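Local atomic coordinates of predicted ATPase involved in replication control, Cdc46/Mcm family (Methanopyrus kandleri AV19, PDB entry 3F8T), a protein that probably binds ATP and single-stranded DNA and is related to the MCM helicases that unwind DNA in replication. Residues 117-122 against 165-170; 147-152 against 171-176. The protein carries 2 engineered substitutions. All blocks are in the same frame, centred on the assembly; numbering follows the deposited sequence.

Interaction 1: residues 117-122 against 165-170; sequences ALISIE and GIVRSA
Leu118 and Ile166 face each other as a non-hydrogen-bonded pair, and Ile119 and Gly165 follow as a hydrogen-bonded pair, where the two strands meet in antiparallel register. The short axes of 118-122 and 165-168 stand 104° apart because both strands coil strongly, yet the antiparallel pairing goes on through Ile121 and Ile163. Three backbone bonds hold the contact: Ile119 N to Gly165 O and Gly165 N to Ile119 O close a ring, each at 3.0 Å, and Val167 N gives its hydrogen to Ala117 O at 3.0 Å. That last carbonyl also receives a CA-H contact from Ile166, and Gly165 O takes another from Leu118 CA.

Leu118 lays CD1 3.5 Å from Gly165 O, beside the main chain. On this face Leu118 CD1 also lies 4.3 Å from Ile166 CG1, a loose apolar contact that Ala74 of helix 74-88 covers. Ile119 points to the other face, where Leu172 packs close against the bare main chain of Gly165. Ile119 CG1 lies between the backbone N and the carbonyl carbon (chi1 73°), and Ile119 CD1, at the end of that branch, crosses Val167 at a slant and meets Val167 CG2 at 3.7 Å. Val167 turns this methyl toward the partner strand because its other branch, CG1, takes the position anti to N (chi1 -180°). Ile119 and Val167 are beta-branched, a type that suits extended backbone, and Leu172 packs against both.

All the touching residues are buried. Strong coiling with continued antiparallel pairing, and aliphatic side chains on the inner face, is characteristic of a small beta barrel: strands 118-130 and 160-168 pair as the first and fourth strands of the five-stranded OB fold do.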
loop_
_atom_site.group_PDB
_atom_site.type_symbol
_atom_site.label_atom_id
_atom_site.label_comp_id
_atom_site.label_asym_id
_atom_site.label_seq_id
_atom_site.Cartn_x
_atom_site.Cartn_y
_atom_site.Cartn_z
ATOM N N ALA A 117 21.804 4.821 18.944
ATOM C CA ALA A 117 20.532 5.353 19.442
ATOM C C ALA A 117 19.336 4.413 19.261
ATOM O O ALA A 117 19.284 3.611 18.304
ATOM C CB ALA A 117 20.236 6.688 18.775
ATOM N N LEU A 118 18.377 4.538 20.181
ATOM C CA LEU A 118 17.065 3.923 20.045
ATOM C C LEU A 118 16.235 4.780 19.104
ATOM O O LEU A 118 16.097 5.999 19.305
ATOM C CB LEU A 118 16.364 3.847 21.411
ATOM C CG LEU A 118 14.895 3.403 21.395
ATOM C CD1 LEU A 118 14.801 1.912 21.113
ATOM C CD2 LEU A 118 14.283 3.750 22.735
ATOM N N ILE A 119 15.690 4.148 18.073
ATOM C CA ILE A 119 14.899 4.844 17.068
ATOM C C ILE A 119 13.762 3.947 16.585
ATOM O O ILE A 119 13.764 2.741 16.853
ATOM C CB ILE A 119 15.766 5.279 15.829
ATOM C CG1 ILE A 119 16.132 4.070 14.954
ATOM C CG2 ILE A 119 17.029 6.052 16.284
ATOM C CD1 ILE A 119 16.519 4.411 13.536
ATOM N N SER A 120 12.806 4.532 15.857
ATOM C CA SER A 120 11.939 3.709 15.010
ATOM C C SER A 120 12.116 4.107 13.548
ATOM O O SER A 120 12.480 5.254 13.240
ATOM C CB SER A 120 10.465 3.774 15.438
ATOM O OG SER A 120 9.804 4.887 14.875
ATOM N N ILE A 121 11.930 3.133 12.663
ATOM C CA ILE A 121 11.787 3.401 11.235
ATOM C C ILE A 121 10.413 2.924 10.795
ATOM O O ILE A 121 9.802 2.081 11.455
ATOM C CB ILE A 121 12.914 2.742 10.377
ATOM C CG1 ILE A 121 12.925 1.206 10.495
ATOM C CG2 ILE A 121 14.260 3.351 10.742
ATOM C CD1 ILE A 121 13.786 0.491 9.427
ATOM N N GLU A 122 9.929 3.466 9.683
ATOM C CA GLU A 122 8.694 2.992 9.113
ATOM C C GLU A 122 8.817 2.950 7.597
ATOM O O GLU A 122 9.301 3.903 6.980
ATOM C CB GLU A 122 7.551 3.908 9.533
ATOM C CG GLU A 122 6.169 3.454 9.077
ATOM C CD GLU A 122 5.110 4.443 9.505
ATOM O OE1 GLU A 122 5.087 5.556 8.952
ATOM O OE2 GLU A 122 4.321 4.119 10.414
ATOM N N GLY A 165 14.161 -0.179 17.341
ATOM C CA GLY A 165 15.439 -0.837 17.490
ATOM C C GLY A 165 16.565 0.087 17.877
ATOM O O GLY A 165 16.377 1.277 18.038
ATOM N N ILE A 166 17.752 -0.486 18.004
ATOM C CA ILE A 166 18.943 0.297 18.277
ATOM C C ILE A 166 19.892 0.200 17.056
ATOM O O ILE A 166 20.151 -0.888 16.547
ATOM C CB ILE A 166 19.621 -0.157 19.595
ATOM C CG1 ILE A 166 18.709 0.172 20.802
ATOM C CG2 ILE A 166 20.951 0.572 19.774
ATOM C CD1 ILE A 166 19.111 -0.555 22.098
ATOM N N VAL A 167 20.373 1.346 16.591
ATOM C CA VAL A 167 21.244 1.413 15.415
ATOM C C VAL A 167 22.654 0.992 15.808
ATOM O O VAL A 167 23.199 1.498 16.783
ATOM C CB VAL A 167 21.299 2.841 14.839
ATOM C CG1 VAL A 167 22.208 2.911 13.593
ATOM C CG2 VAL A 167 19.911 3.335 14.509
ATOM N N ARG A 168 23.227 0.049 15.061
ATOM C CA ARG A 168 24.608 -0.362 15.249
ATOM C C ARG A 168 25.279 -0.501 13.889
ATOM O O ARG A 168 24.976 -1.431 13.127
ATOM C CB ARG A 168 24.685 -1.676 16.035
ATOM C CG ARG A 168 24.200 -1.542 17.474
ATOM C CD ARG A 168 24.606 -2.722 18.335
ATOM N NE ARG A 168 24.236 -2.520 19.738
ATOM C CZ ARG A 168 23.035 -2.791 20.253
ATOM N NH1 ARG A 168 22.050 -3.256 19.481
ATOM N NH2 ARG A 168 22.813 -2.574 21.545
ATOM N N SER A 169 26.164 0.449 13.586
ATOM C CA SER A 169 26.907 0.504 12.320
ATOM C C SER A 169 26.012 0.316 11.092
ATOM O O SER A 169 26.096 -0.701 10.390
ATOM C CB SER A 169 28.070 -0.495 12.322
ATOM O OG SER A 169 28.951 -0.238 13.410
ATOM N N ALA A 170 25.152 1.303 10.855
ATOM C CA ALA A 170 24.268 1.334 9.684
ATOM C C ALA A 170 23.300 0.148 9.570
ATOM O O ALA A 170 22.733 -0.082 8.495
ATOM C CB ALA A 170 25.087 1.512 8.373
#

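Interaction 2: residues 147-152 against 171-176; sequences AVRLHG and TLDALE
Val148 pairs with Leu172 and Arg149 with Asp173 as strands 147-149 and 171-174 run parallel, their axes 32° apart, linked by backbone bonds from Leu172 N to Ala147 O, Arg149 N to Leu172 O and Ala174 N to Arg149 O. Inside, Val148 CG1 rests 3.9 Å from Ala174 CB; the small alanine fits close to the neighbouring main chain. Strands 145-149 and 171-174 are the third and fifth of the OB fold, and their parallel pairing is the one that closes the barrel, its apolar side lined by Val148 and Leu172, which both reach Ile121.

The other face is polar. Arg149, bent at chi3 (-72°), grips Asp173 side-on: NE meets OD1 at 2.7 Å and NH2 meets OD2 at 3.1 Å. Both oxygens lie in the guanidinium plane, but the donors approach on the syn side tilted out of the carboxylate plane, the two planes being 36° apart. His151 NE2 donates to Asp173 OD1 at 2.7 Å, on the anti side and from the face opposite to Arg149 NE. Two donors thus grip one oxygen and restrict rotation of the carboxylate; the nearby positive charge probably favours its ionised form. Thr171 CG2 lies 3.4 Å from Arg149 CZ, over the centre of the guanidinium, a methyl suited to a flat cationic surface.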
loop_
_atom_site.group_PDB
_atom_site.type_symbol
_atom_site.label_atom_id
_atom_site.label_comp_id
_atom_site.label_asym_id
_atom_site.label_seq_id
_atom_site.Cartn_x
_atom_site.Cartn_y
_atom_site.Cartn_z
ATOM N N ALA A 147 19.068 -1.614 6.456
ATOM C CA ALA A 147 19.295 -3.018 6.805
ATOM C C ALA A 147 18.845 -3.245 8.238
ATOM O O ALA A 147 19.103 -2.399 9.104
ATOM C CB ALA A 147 20.793 -3.390 6.640
ATOM N N VAL A 148 18.199 -4.388 8.484
ATOM C CA VAL A 148 17.631 -4.734 9.796
ATOM C C VAL A 148 17.994 -6.159 10.201
ATOM O O VAL A 148 17.760 -7.105 9.434
ATOM C CB VAL A 148 16.062 -4.593 9.816
ATOM C CG1 VAL A 148 15.523 -4.801 11.221
ATOM C CG2 VAL A 148 15.601 -3.221 9.273
ATOM N N ARG A 149 18.585 -6.306 11.392
ATOM C CA ARG A 149 18.776 -7.615 12.022
ATOM C C ARG A 149 17.533 -7.877 12.847
ATOM O O ARG A 149 17.189 -7.083 13.730
ATOM C CB ARG A 149 20.038 -7.638 12.897
ATOM C CG ARG A 149 21.329 -7.847 12.124
ATOM C CD ARG A 149 22.533 -7.983 13.080
ATOM N NE ARG A 149 22.861 -6.695 13.683
ATOM C CZ ARG A 149 23.756 -5.836 13.203
ATOM N NH1 ARG A 149 24.449 -6.125 12.107
ATOM N NH2 ARG A 149 23.951 -4.677 13.817
ATOM N N LEU A 150 16.847 -8.975 12.535
ATOM C CA LEU A 150 15.482 -9.186 13.030
ATOM C C LEU A 150 15.383 -9.778 14.432
ATOM O O LEU A 150 14.400 -9.536 15.128
ATOM C CB LEU A 150 14.651 -10.004 12.037
ATOM C CG LEU A 150 14.349 -9.315 10.696
ATOM C CD1 LEU A 150 13.825 -10.326 9.696
ATOM C CD2 LEU A 150 13.354 -8.169 10.877
ATOM N N HIS A 151 16.373 -10.577 14.828
ATOM C CA HIS A 151 16.387 -11.156 16.184
ATOM C C HIS A 151 15.071 -11.862 16.532
ATOM O O HIS A 151 14.489 -11.629 17.594
ATOM C CB HIS A 151 16.706 -10.077 17.233
ATOM C CG HIS A 151 18.006 -9.370 16.997
ATOM N ND1 HIS A 151 19.225 -10.015 17.041
ATOM C CD2 HIS A 151 18.276 -8.075 16.704
ATOM C CE1 HIS A 151 20.189 -9.147 16.785
ATOM N NE2 HIS A 151 19.638 -7.961 16.579
ATOM N N GLY A 152 14.593 -12.717 15.632
ATOM C CA GLY A 152 13.382 -13.505 15.890
ATOM C C GLY A 152 12.072 -12.832 15.534
ATOM O O GLY A 152 11.014 -13.478 15.528
ATOM N N THR A 171 23.124 -0.596 10.663
ATOM C CA THR A 171 22.099 -1.647 10.768
ATOM C C THR A 171 21.215 -1.404 11.999
ATOM O O THR A 171 21.711 -1.085 13.088
ATOM C CB THR A 171 22.723 -3.072 10.834
ATOM O OG1 THR A 171 23.403 -3.364 9.601
ATOM C CG2 THR A 171 21.653 -4.147 11.066
ATOM N N LEU A 172 19.905 -1.565 11.820
ATOM C CA LEU A 172 18.973 -1.452 12.923
ATOM C C LEU A 172 18.799 -2.823 13.548
ATOM O O LEU A 172 18.375 -3.764 12.871
ATOM C CB LEU A 172 17.615 -0.907 12.434
ATOM C CG LEU A 172 16.566 -0.625 13.520
ATOM C CD1 LEU A 172 17.013 0.565 14.377
ATOM C CD2 LEU A 172 15.212 -0.351 12.910
ATOM N N ASP A 173 19.153 -2.944 14.828
ATOM C CA ASP A 173 18.882 -4.154 15.581
ATOM C C ASP A 173 17.475 -4.073 16.147
ATOM O O ASP A 173 17.223 -3.355 17.106
ATOM C CB ASP A 173 19.910 -4.346 16.711
ATOM C CG ASP A 173 21.228 -4.883 16.195
ATOM O OD1 ASP A 173 21.227 -6.017 15.669
ATOM O OD2 ASP A 173 22.258 -4.187 16.319
ATOM N N ALA A 174 16.568 -4.829 15.549
ATOM C CA ALA A 174 15.160 -4.758 15.884
ATOM C C ALA A 174 14.880 -5.219 17.315
ATOM O O ALA A 174 15.390 -6.259 17.762
ATOM C CB ALA A 174 14.332 -5.575 14.860
ATOM N N LEU A 175 14.079 -4.425 18.020
ATOM C CA LEU A 175 13.538 -4.783 19.337
ATOM C C LEU A 175 12.068 -5.188 19.239
ATOM O O LEU A 175 11.608 -6.071 19.955
ATOM C CB LEU A 175 13.667 -3.600 20.299
ATOM C CG LEU A 175 15.088 -3.237 20.734
ATOM C CD1 LEU A 175 15.082 -1.853 21.368
ATOM C CD2 LEU A 175 15.674 -4.285 21.697
ATOM N N GLU A 176 11.330 -4.511 18.362
ATOM C CA GLU A 176 9.947 -4.895 18.061
ATOM C C GLU A 176 9.540 -4.462 16.655
ATOM O O GLU A 176 10.111 -3.528 16.091
ATOM C CB GLU A 176 8.926 -4.388 19.099
ATOM C CG GLU A 176 9.210 -3.058 19.766
ATOM C CD GLU A 176 8.205 -2.738 20.890
ATOM O OE1 GLU A 176 6.983 -2.693 20.611
ATOM O OE2 GLU A 176 8.633 -2.522 22.050
#

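How the interactions relate
Both interactions belong to one curled sheet and are coupled through consecutive strands 160-168 and 171-174, where Asp173 N probably bonds to Ile166 O. Interaction 1 is wholly buried and held by main-chain bonds and aliphatic packing; interaction 2 is partly buried, and adds a charged network on its outer side to its apolar inner one. Leu172 bridges the two, packing against Ile119, Ile121 and Val167, so one apolar interior serves both. Outside, Arg168 NH1 makes a long, weak ion pair with Asp173 OD2, extending the polar cluster of 147-152 against 171-176 toward 165-170. One contact joins antiparallel strands, the other parallel ones.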